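Local coordinates for protein putative alpha-L-fucosidase (Bacteroides thetaiotaomicron VPI-5482, PDB 3GZA) that probably hydrolyses alpha-L-fucosidic linkages of glycans with a TIM-barrel-type catalytic domain, at residues A[24-28]-A[64-68]; A[69-75]-A[121-125]; A[272-276]-A[329-333]; A[281-285]-A[316-321]. All blocks are in the same frame, centred on the assembly; numbering follows the deposited sequence.

In the fold
All four contacts belong to the barrel-like domain and reach the same mixed sheet. Interaction 1 is buried and has no hydrogen bond between its segments, mostly aromatic and methyl packing of strand 22-26 against helix 61-69. Interaction 2 follows where that helix ends and a short loop leads into strand 75-79; it is only partly buried, and backbone bonds, a lysine and a water do most of the work. Interactions 3 and 4 start from neighbouring strands, 264-273 and 312-317 respectively: the first ties a strand end to helix 327-344 through a buried salt bridge, the second joins a loop to the end of its strand and the chain beyond through tryptophan packing and bridging waters. Tyr28 OH and Asp320 O, 2.8 Å apart, connect interactions 1 and 4.

Interaction 1 (A[24-28]-A[64-68]). With EDO (1,2-ethanediol), chain D.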
# COMPACT_ATOMS: atom_id res chain seq x y z
N ALA A 24 -20.44 20.45 8.51
CA ALA A 24 -19.23 20.09 9.22
C ALA A 24 -18.35 19.19 8.37
O ALA A 24 -18.83 18.37 7.59
CB ALA A 24 -19.57 19.36 10.53
N VAL A 25 -17.04 19.34 8.54
CA VAL A 25 -16.06 18.42 7.95
C VAL A 25 -15.28 17.78 9.16
O VAL A 25 -14.86 18.45 10.11
CB VAL A 25 -15.11 19.06 6.91
CG1 VAL A 25 -14.25 20.16 7.55
CG2 VAL A 25 -14.26 17.96 6.22
N PHE A 26 -15.13 16.46 9.12
CA PHE A 26 -14.44 15.68 10.11
C PHE A 26 -13.15 15.15 9.51
O PHE A 26 -13.23 14.39 8.54
CB PHE A 26 -15.30 14.48 10.57
CG PHE A 26 -16.59 14.85 11.26
CD1 PHE A 26 -17.72 15.19 10.50
CD2 PHE A 26 -16.65 14.95 12.63
CE1 PHE A 26 -18.90 15.56 11.17
CE2 PHE A 26 -17.81 15.28 13.25
CZ PHE A 26 -18.94 15.60 12.51
N HIS A 27 -12.01 15.63 10.00
CA HIS A 27 -10.70 15.15 9.59
C HIS A 27 -10.24 14.03 10.51
O HIS A 27 -10.29 14.16 11.74
CB HIS A 27 -9.67 16.28 9.60
CG HIS A 27 -9.82 17.27 8.48
ND1 HIS A 27 -10.81 18.23 8.44
CD2 HIS A 27 -9.09 17.43 7.37
CE1 HIS A 27 -10.67 18.94 7.33
NE2 HIS A 27 -9.63 18.48 6.66
N TYR A 28 -9.81 12.90 9.93
CA TYR A 28 -9.35 11.76 10.69
C TYR A 28 -8.36 11.00 9.81
O TYR A 28 -8.66 10.76 8.64
CB TYR A 28 -10.57 10.92 11.06
CG TYR A 28 -10.54 10.14 12.35
CD1 TYR A 28 -10.18 10.77 13.51
CD2 TYR A 28 -10.95 8.82 12.39
CE1 TYR A 28 -10.23 10.11 14.71
CE2 TYR A 28 -10.99 8.14 13.57
CZ TYR A 28 -10.68 8.80 14.72
OH TYR A 28 -10.76 8.18 15.94
N TRP A 64 -20.68 11.74 16.57
CA TRP A 64 -20.12 12.81 15.72
C TRP A 64 -21.23 13.63 15.03
O TRP A 64 -21.22 14.86 15.06
CB TRP A 64 -19.30 12.18 14.60
CG TRP A 64 -18.10 11.40 14.96
CD1 TRP A 64 -17.75 10.91 16.20
CD2 TRP A 64 -17.15 10.88 14.05
NE1 TRP A 64 -16.59 10.17 16.08
CE2 TRP A 64 -16.23 10.11 14.78
CE3 TRP A 64 -16.98 11.02 12.67
CZ2 TRP A 64 -15.12 9.47 14.16
CZ3 TRP A 64 -15.88 10.39 12.06
CH2 TRP A 64 -14.98 9.63 12.81
N VAL A 65 -22.17 12.93 14.42
CA VAL A 65 -23.23 13.54 13.68
C VAL A 65 -24.15 14.31 14.61
O VAL A 65 -24.57 15.42 14.31
CB VAL A 65 -23.97 12.50 12.82
CG1 VAL A 65 -25.22 13.11 12.15
CG2 VAL A 65 -23.01 11.97 11.75
N GLN A 66 -24.47 13.76 15.77
CA GLN A 66 -25.32 14.50 16.68
C GLN A 66 -24.65 15.75 17.18
O GLN A 66 -25.31 16.75 17.39
CB GLN A 66 -25.67 13.64 17.90
CG GLN A 66 -26.66 12.54 17.56
CD GLN A 66 -26.89 11.60 18.70
OE1 GLN A 66 -26.01 10.80 19.09
NE2 GLN A 66 -28.08 11.68 19.26
N ALA A 67 -23.34 15.68 17.37
CA ALA A 67 -22.61 16.84 17.86
C ALA A 67 -22.68 17.98 16.83
O ALA A 67 -22.97 19.12 17.18
CB ALA A 67 -21.14 16.51 18.14
N ALA A 68 -22.51 17.65 15.56
CA ALA A 68 -22.57 18.65 14.45
C ALA A 68 -24.00 19.19 14.29
O ALA A 68 -24.25 20.38 14.06
CB ALA A 68 -22.10 17.98 13.20
C1 EDO D . -8.71 21.35 5.49
O1 EDO D . -8.59 20.13 4.75
C2 EDO D . -9.88 22.06 4.89
O2 EDO D . -9.48 22.55 3.62
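Phe26 lies beside the indole of Trp64, the two rings nearly parallel, with planes 21° apart, but slid so far that they barely overlap. Phe26 CE2 sits 3.7 Å from Trp64 CB, and Phe26 CZ reaches the backbone, 3.5 Å from Trp64 O. Phe26 CZ also presents the ring edge to Ala68 CB at 4.0 Å, and the Ala68 CB methyl meets Ala24 CB at 3.9 Å. At the far end of the indole the geometry turns: Trp64 CH2 points at one face of Tyr28, off toward the rim near CD2, in an edge-to-face pair with planes at 75°. This is strand-to-helix packing of an alpha/beta barrel, with strand 22-26 covered on its outer side by helix 61-69. Trp64 holds CG beside its backbone N (chi1 -64°), which lays the indole along Phe26 as far as Tyr28. Polar ends are fixed from outside: Trp64 NE1 bonds Gly323 O, and Tyr28 OH bonds Asp320 O. Leu317 of the adjoining strand packs on Ala24, Phe26 and Ala68. His27 points away from the helix, and His27 NE2 shares a 2.7 Å hydrogen bond with O1 of a 1,2-ethanediol, probably from the crystallisation liquor.

Interaction 2 (A[69-75]-A[121-125]); sequences KAAGCKF and YGLQP
Two helix ends and the parallel strands that follow them meet here: Gly72 and Gly122 each close a helix with a Schellman motif at positive phi, and the chains then enter strands 75-79 and 124-129. At the entrance to the strand pair Gln124 N bonds to Lys74 O, 3.0 Å long and close to straight at 170°. Just beyond, Phe75 CA comes within 3.2 Å of Gln124 O as a CA-H...O contact. Lys74 O also accepts a hydrogen bond from a water at 2.8 Å; the same water donates to Gly122 O and accepts from Gln124 NE2, so it ties the loop carbonyls to the glutamine amide. Leu123 fills the angle between the chains, Leu123 CG 3.5 Å from Cys73 O and Leu123 CD1 3.8 Å from Lys69 CB. Lys69 passes obliquely over this leucine. With CG anti to the backbone N (chi1 178°) and the rest of the chain extended, Lys69 NZ donates a hydrogen bond to Tyr121 O at 3.0 Å, approaching from outside the carbonyl plane. Phe75 stacks on Tyr177. Consecutive helix-to-strand connections set side by side in this way belong to the repeating beta-alpha units of a TIM-type barrel.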
# COMPACT_ATOMS: atom_id res chain seq x y z
N LYS A 69 -24.97 18.29 14.38
CA LYS A 69 -26.33 18.67 14.23
C LYS A 69 -26.73 19.70 15.26
O LYS A 69 -27.49 20.62 14.95
CB LYS A 69 -27.25 17.43 14.34
CG LYS A 69 -28.72 17.74 14.23
CD LYS A 69 -29.55 16.47 14.14
CE LYS A 69 -31.03 16.77 13.90
NZ LYS A 69 -31.87 15.55 13.92
N ALA A 70 -26.19 19.57 16.46
CA ALA A 70 -26.55 20.51 17.55
C ALA A 70 -26.13 21.95 17.27
O ALA A 70 -26.62 22.87 17.92
CB ALA A 70 -25.97 20.04 18.88
N ALA A 71 -25.17 22.12 16.36
CA ALA A 71 -24.71 23.47 15.98
C ALA A 71 -25.55 24.10 14.90
O ALA A 71 -25.47 25.30 14.68
CB ALA A 71 -23.23 23.41 15.58
N GLY A 72 -26.40 23.31 14.25
CA GLY A 72 -27.13 23.74 13.09
C GLY A 72 -26.64 23.14 11.77
O GLY A 72 -27.20 23.48 10.73
N CYS A 73 -25.65 22.25 11.80
CA CYS A 73 -25.12 21.64 10.57
C CYS A 73 -26.18 20.77 9.89
O CYS A 73 -26.90 20.01 10.56
CB CYS A 73 -23.90 20.77 10.89
SG CYS A 73 -22.59 21.78 11.61
N LYS A 74 -26.28 20.94 8.57
CA LYS A 74 -27.25 20.21 7.75
C LYS A 74 -26.58 19.14 6.88
O LYS A 74 -27.28 18.33 6.23
CB LYS A 74 -28.13 21.16 6.91
CG LYS A 74 -28.92 22.13 7.75
CD LYS A 74 -29.90 21.42 8.67
CE LYS A 74 -30.73 22.42 9.48
NZ LYS A 74 -31.51 23.29 8.62
N PHE A 75 -25.26 19.25 6.75
CA PHE A 75 -24.48 18.26 6.01
C PHE A 75 -23.23 17.99 6.79
O PHE A 75 -22.81 18.81 7.64
CB PHE A 75 -24.17 18.70 4.57
CG PHE A 75 -23.32 19.91 4.48
CD1 PHE A 75 -23.91 21.16 4.33
CD2 PHE A 75 -21.95 19.83 4.37
CE1 PHE A 75 -23.16 22.29 4.20
CE2 PHE A 75 -21.18 20.95 4.24
CZ PHE A 75 -21.80 22.20 4.11
N TYR A 121 -29.75 10.82 11.40
CA TYR A 121 -30.06 12.08 12.06
C TYR A 121 -30.48 13.18 11.11
O TYR A 121 -30.67 14.32 11.51
CB TYR A 121 -28.93 12.51 12.97
CG TYR A 121 -28.72 11.51 14.07
CD1 TYR A 121 -29.56 11.44 15.15
CD2 TYR A 121 -27.67 10.60 13.99
CE1 TYR A 121 -29.38 10.47 16.15
CE2 TYR A 121 -27.47 9.64 14.96
CZ TYR A 121 -28.30 9.58 16.02
OH TYR A 121 -28.09 8.62 17.00
N GLY A 122 -30.61 12.85 9.84
CA GLY A 122 -31.09 13.82 8.90
C GLY A 122 -30.09 14.81 8.36
O GLY A 122 -30.47 15.92 7.99
N LEU A 123 -28.80 14.47 8.40
CA LEU A 123 -27.77 15.30 7.80
C LEU A 123 -27.39 14.62 6.48
O LEU A 123 -27.46 13.40 6.36
CB LEU A 123 -26.55 15.50 8.69
CG LEU A 123 -26.61 16.68 9.68
CD1 LEU A 123 -27.71 16.43 10.71
CD2 LEU A 123 -25.25 16.88 10.31
N GLN A 124 -27.09 15.43 5.48
CA GLN A 124 -26.69 14.92 4.17
C GLN A 124 -25.19 14.62 4.21
O GLN A 124 -24.38 15.48 4.53
CB GLN A 124 -27.00 15.96 3.10
CG GLN A 124 -28.51 16.22 2.98
CD GLN A 124 -28.88 17.42 2.10
OE1 GLN A 124 -28.82 17.36 0.89
NE2 GLN A 124 -29.28 18.52 2.73
N PRO A 125 -24.80 13.38 3.87
CA PRO A 125 -23.39 13.03 3.91
C PRO A 125 -22.61 13.36 2.69
O PRO A 125 -23.11 13.16 1.60
CB PRO A 125 -23.43 11.48 4.03
CG PRO A 125 -24.66 11.10 3.40
CD PRO A 125 -25.65 12.21 3.56
O HOH W 1 -30.02 17.81 5.77

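Interaction 3 (A[272-276]-A[329-333])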
# COMPACT_ATOMS: atom_id res chain seq x y z
N THR A 272 -13.70 27.01 8.81
CA THR A 272 -12.79 27.22 9.92
C THR A 272 -12.76 25.99 10.79
O THR A 272 -13.74 25.32 10.96
CB THR A 272 -13.21 28.42 10.80
OG1 THR A 272 -12.28 28.60 11.90
CG2 THR A 272 -14.64 28.26 11.38
N PRO A 273 -11.59 25.70 11.33
CA PRO A 273 -11.58 24.68 12.38
C PRO A 273 -12.34 25.24 13.58
O PRO A 273 -12.35 26.45 13.80
CB PRO A 273 -10.11 24.57 12.77
CG PRO A 273 -9.40 25.57 12.12
CD PRO A 273 -10.24 26.25 11.07
N LEU A 274 -13.01 24.36 14.34
CA LEU A 274 -13.56 24.78 15.63
C LEU A 274 -12.42 25.12 16.61
O LEU A 274 -12.54 26.05 17.40
CB LEU A 274 -14.43 23.66 16.20
CG LEU A 274 -15.00 23.90 17.58
CD1 LEU A 274 -15.88 25.19 17.66
CD2 LEU A 274 -15.77 22.64 18.08
N ARG A 275 -11.33 24.36 16.53
CA ARG A 275 -10.19 24.52 17.39
C ARG A 275 -9.23 25.55 16.81
O ARG A 275 -8.10 25.24 16.33
CB ARG A 275 -9.52 23.19 17.61
CG ARG A 275 -10.36 22.27 18.49
CD ARG A 275 -9.79 20.87 18.65
NE ARG A 275 -10.49 20.19 19.75
CZ ARG A 275 -9.95 19.32 20.60
NH1 ARG A 275 -8.69 18.91 20.47
NH2 ARG A 275 -10.68 18.84 21.61
N GLY A 276 -9.68 26.80 16.87
CA GLY A 276 -8.94 27.92 16.29
C GLY A 276 -8.60 29.05 17.23
O GLY A 276 -8.17 30.10 16.79
N ASP A 329 -15.95 20.16 22.96
CA ASP A 329 -16.28 20.53 21.60
C ASP A 329 -17.78 20.39 21.35
O ASP A 329 -18.43 21.26 20.81
CB ASP A 329 -15.49 19.67 20.63
CG ASP A 329 -13.99 19.85 20.75
OD1 ASP A 329 -13.43 19.72 21.87
OD2 ASP A 329 -13.40 20.13 19.66
N ALA A 330 -18.31 19.24 21.72
CA ALA A 330 -19.76 18.96 21.56
C ALA A 330 -20.62 19.97 22.31
O ALA A 330 -21.66 20.43 21.81
CB ALA A 330 -20.06 17.53 22.05
N GLN A 331 -20.19 20.33 23.51
CA GLN A 331 -20.96 21.29 24.29
C GLN A 331 -20.93 22.65 23.59
O GLN A 331 -21.94 23.31 23.53
CB GLN A 331 -20.44 21.38 25.71
CG GLN A 331 -21.03 22.46 26.58
CD GLN A 331 -22.54 22.35 26.74
OE1 GLN A 331 -23.13 21.26 26.69
NE2 GLN A 331 -23.18 23.49 26.95
N ARG A 332 -19.77 23.07 23.11
CA ARG A 332 -19.66 24.37 22.42
C ARG A 332 -20.52 24.43 21.16
O ARG A 332 -21.09 25.46 20.83
CB ARG A 332 -18.20 24.66 22.03
CG ARG A 332 -17.95 26.00 21.37
CD ARG A 332 -18.44 27.21 22.23
NE ARG A 332 -18.21 27.12 23.68
CZ ARG A 332 -17.04 27.32 24.29
NH1 ARG A 332 -15.95 27.59 23.59
NH2 ARG A 332 -16.93 27.17 25.58
N LEU A 333 -20.53 23.33 20.42
CA LEU A 333 -21.37 23.19 19.26
C LEU A 333 -22.84 23.35 19.62
O LEU A 333 -23.57 24.05 18.92
CB LEU A 333 -21.11 21.85 18.57
CG LEU A 333 -19.77 21.75 17.85
CD1 LEU A 333 -19.40 20.29 17.50
CD2 LEU A 333 -19.67 22.64 16.57
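Arg275 reaches Asp329 side-on, with two nitrogens for two oxygens. Its CB leads into CG beside the backbone N, and the chain stays extended from CG to NE, spanning the distance to the helix. Arg275 CG and CD pass Asp329 OD2 without polar contact, CD at 3.8 Å. Arg275 NE then donates to the syn lone pair of Asp329 OD2 at 2.9 Å, although the oxygen lies somewhat out of the guanidinium plane. At the tip, Arg275 NH2 donates to Asp329 OD1, also at 2.9 Å and almost perfectly straight at 178°, in the guanidinium plane but out of the carboxylate plane. The guanidinium and carboxylate planes are 37° apart, so the paired bonds are not coplanar. Both residues are buried, and the double grip gives each carboxylate oxygen a donor while fixing the rotation of the aspartate. Next to the ion pair, Leu274 CD2 packs 3.9 Å from Asp329 CB and 4.1 Å from Leu333 CG, and Leu274 CD1 touches Arg332 CG at 4.3 Å. The backbone at Arg275 makes an inverse gamma turn just after strand 264-273. Leu274 thus sits between that strand's end and helix 327-344, with Leu317 of strand 312-317 and Leu299 of helix 296-304 also against it.

Interaction 4 (A[281-285]-A[316-321]); sequences HEWFW and GLTPDP
Trp283 packs on the last residues of strand 312-317 and Trp285 on the loop that follows, where one of the parallel strands of the barrel-like sheet runs out. Ring packing carries most of the contact. Asp320 CB and Pro321 CD lie over the same face of the Trp285 indole as two CH-pi contacts, the first 3.5 Å from the centroid of the five-membered ring and the second centred over the six-membered ring, 11° off its normal. A chi1 of -170° turns the Trp285 indole away from its own backbone N and over to Asp320 and Pro321. Trp283 instead brings CZ3 to within 3.5 Å of Gly316 CA; a glycine there lets the ring come so close to the strand. Trp283 NE1 is bound by Glu223, His27 meets the ring, and a 1,2-ethanediol near it may mark a pocket. Methyl packing comes next: Thr318 CG2 is pressed toward the opposite backbone, 3.2 Å from Trp283 O.

The polar links between the segments run through water. One donates to Glu282 O and to Gly316 O, another lies between Trp283 O and Leu317 O. Further along, a third water accepts from Trp285 N at 2.9 Å and donates to Pro319 O at 2.8 Å.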
# COMPACT_ATOMS: atom_id res chain seq x y z
N HIS A 281 -4.97 26.55 15.18
CA HIS A 281 -5.82 26.48 13.97
C HIS A 281 -5.76 25.04 13.51
O HIS A 281 -5.04 24.70 12.53
CB HIS A 281 -5.27 27.47 12.93
CG HIS A 281 -6.12 27.65 11.71
ND1 HIS A 281 -7.16 28.55 11.66
CD2 HIS A 281 -6.12 27.01 10.52
CE1 HIS A 281 -7.75 28.46 10.47
NE2 HIS A 281 -7.14 27.53 9.76
N GLU A 282 -6.52 24.18 14.20
CA GLU A 282 -6.34 22.75 14.07
C GLU A 282 -7.50 22.01 13.43
O GLU A 282 -8.56 21.93 14.01
CB GLU A 282 -6.08 22.14 15.45
CG GLU A 282 -5.00 22.88 16.21
CD GLU A 282 -3.71 23.15 15.43
OE1 GLU A 282 -3.05 22.20 14.92
OE2 GLU A 282 -3.26 24.33 15.41
N TRP A 283 -7.26 21.44 12.24
CA TRP A 283 -8.26 20.66 11.55
C TRP A 283 -8.33 19.23 12.10
O TRP A 283 -9.31 18.53 11.91
CB TRP A 283 -7.98 20.64 10.06
CG TRP A 283 -8.21 21.94 9.37
CD1 TRP A 283 -7.27 22.82 9.01
CD2 TRP A 283 -9.48 22.51 8.99
NE1 TRP A 283 -7.85 23.91 8.40
CE2 TRP A 283 -9.21 23.75 8.40
CE3 TRP A 283 -10.80 22.07 9.06
CZ2 TRP A 283 -10.22 24.57 7.86
CZ3 TRP A 283 -11.79 22.90 8.60
CH2 TRP A 283 -11.50 24.11 7.96
N PHE A 284 -7.26 18.79 12.73
CA PHE A 284 -7.17 17.46 13.37
C PHE A 284 -7.08 17.50 14.89
O PHE A 284 -6.61 18.48 15.49
CB PHE A 284 -5.90 16.72 12.87
CG PHE A 284 -5.95 16.26 11.44
CD1 PHE A 284 -6.55 15.06 11.14
CD2 PHE A 284 -5.37 16.99 10.41
CE1 PHE A 284 -6.54 14.57 9.83
CE2 PHE A 284 -5.40 16.55 9.13
CZ PHE A 284 -6.03 15.34 8.82
N TRP A 285 -7.52 16.41 15.50
CA TRP A 285 -7.34 16.23 16.93
C TRP A 285 -5.86 16.06 17.22
O TRP A 285 -5.18 15.26 16.59
CB TRP A 285 -8.11 15.01 17.44
CG TRP A 285 -8.12 14.98 18.93
CD1 TRP A 285 -9.07 15.52 19.76
CD2 TRP A 285 -7.09 14.46 19.80
NE1 TRP A 285 -8.71 15.35 21.07
CE2 TRP A 285 -7.51 14.70 21.12
CE3 TRP A 285 -5.86 13.81 19.59
CZ2 TRP A 285 -6.74 14.34 22.21
CZ3 TRP A 285 -5.09 13.47 20.70
CH2 TRP A 285 -5.57 13.71 21.99
N GLY A 316 -14.78 22.72 10.99
CA GLY A 316 -13.87 21.58 11.09
C GLY A 316 -13.86 20.99 12.47
O GLY A 316 -13.40 21.61 13.48
N LEU A 317 -14.38 19.77 12.53
CA LEU A 317 -14.50 19.05 13.78
C LEU A 317 -13.48 17.91 13.84
O LEU A 317 -13.09 17.34 12.82
CB LEU A 317 -15.92 18.53 13.94
CG LEU A 317 -17.02 19.60 13.83
CD1 LEU A 317 -18.40 19.00 14.15
CD2 LEU A 317 -16.69 20.89 14.68
N THR A 318 -13.13 17.53 15.06
CA THR A 318 -11.96 16.64 15.29
C THR A 318 -12.23 15.45 16.20
O THR A 318 -12.05 15.55 17.46
CB THR A 318 -10.80 17.45 15.87
OG1 THR A 318 -11.13 18.02 17.14
CG2 THR A 318 -10.41 18.59 14.95
N PRO A 319 -12.60 14.31 15.60
CA PRO A 319 -12.75 13.11 16.48
C PRO A 319 -11.39 12.76 17.07
O PRO A 319 -10.36 12.92 16.45
CB PRO A 319 -13.25 12.05 15.53
CG PRO A 319 -13.83 12.83 14.36
CD PRO A 319 -13.00 14.02 14.22
N ASP A 320 -11.45 12.27 18.28
CA ASP A 320 -10.25 11.98 19.09
C ASP A 320 -9.79 10.53 18.95
O ASP A 320 -10.38 9.75 18.21
CB ASP A 320 -10.50 12.44 20.54
CG ASP A 320 -11.46 11.55 21.35
OD1 ASP A 320 -11.74 10.39 20.95
OD2 ASP A 320 -12.00 12.06 22.35
N PRO A 321 -8.69 10.16 19.61
CA PRO A 321 -8.19 8.77 19.42
C PRO A 321 -9.07 7.67 20.00
O PRO A 321 -8.81 6.50 19.75
CB PRO A 321 -6.84 8.79 20.11
CG PRO A 321 -6.44 10.22 20.13
CD PRO A 321 -7.72 10.96 20.35
O HOH W 2 -11.09 21.93 14.95
O HOH W 3 -11.80 19.07 10.85
O HOH W 4 -9.34 14.47 14.33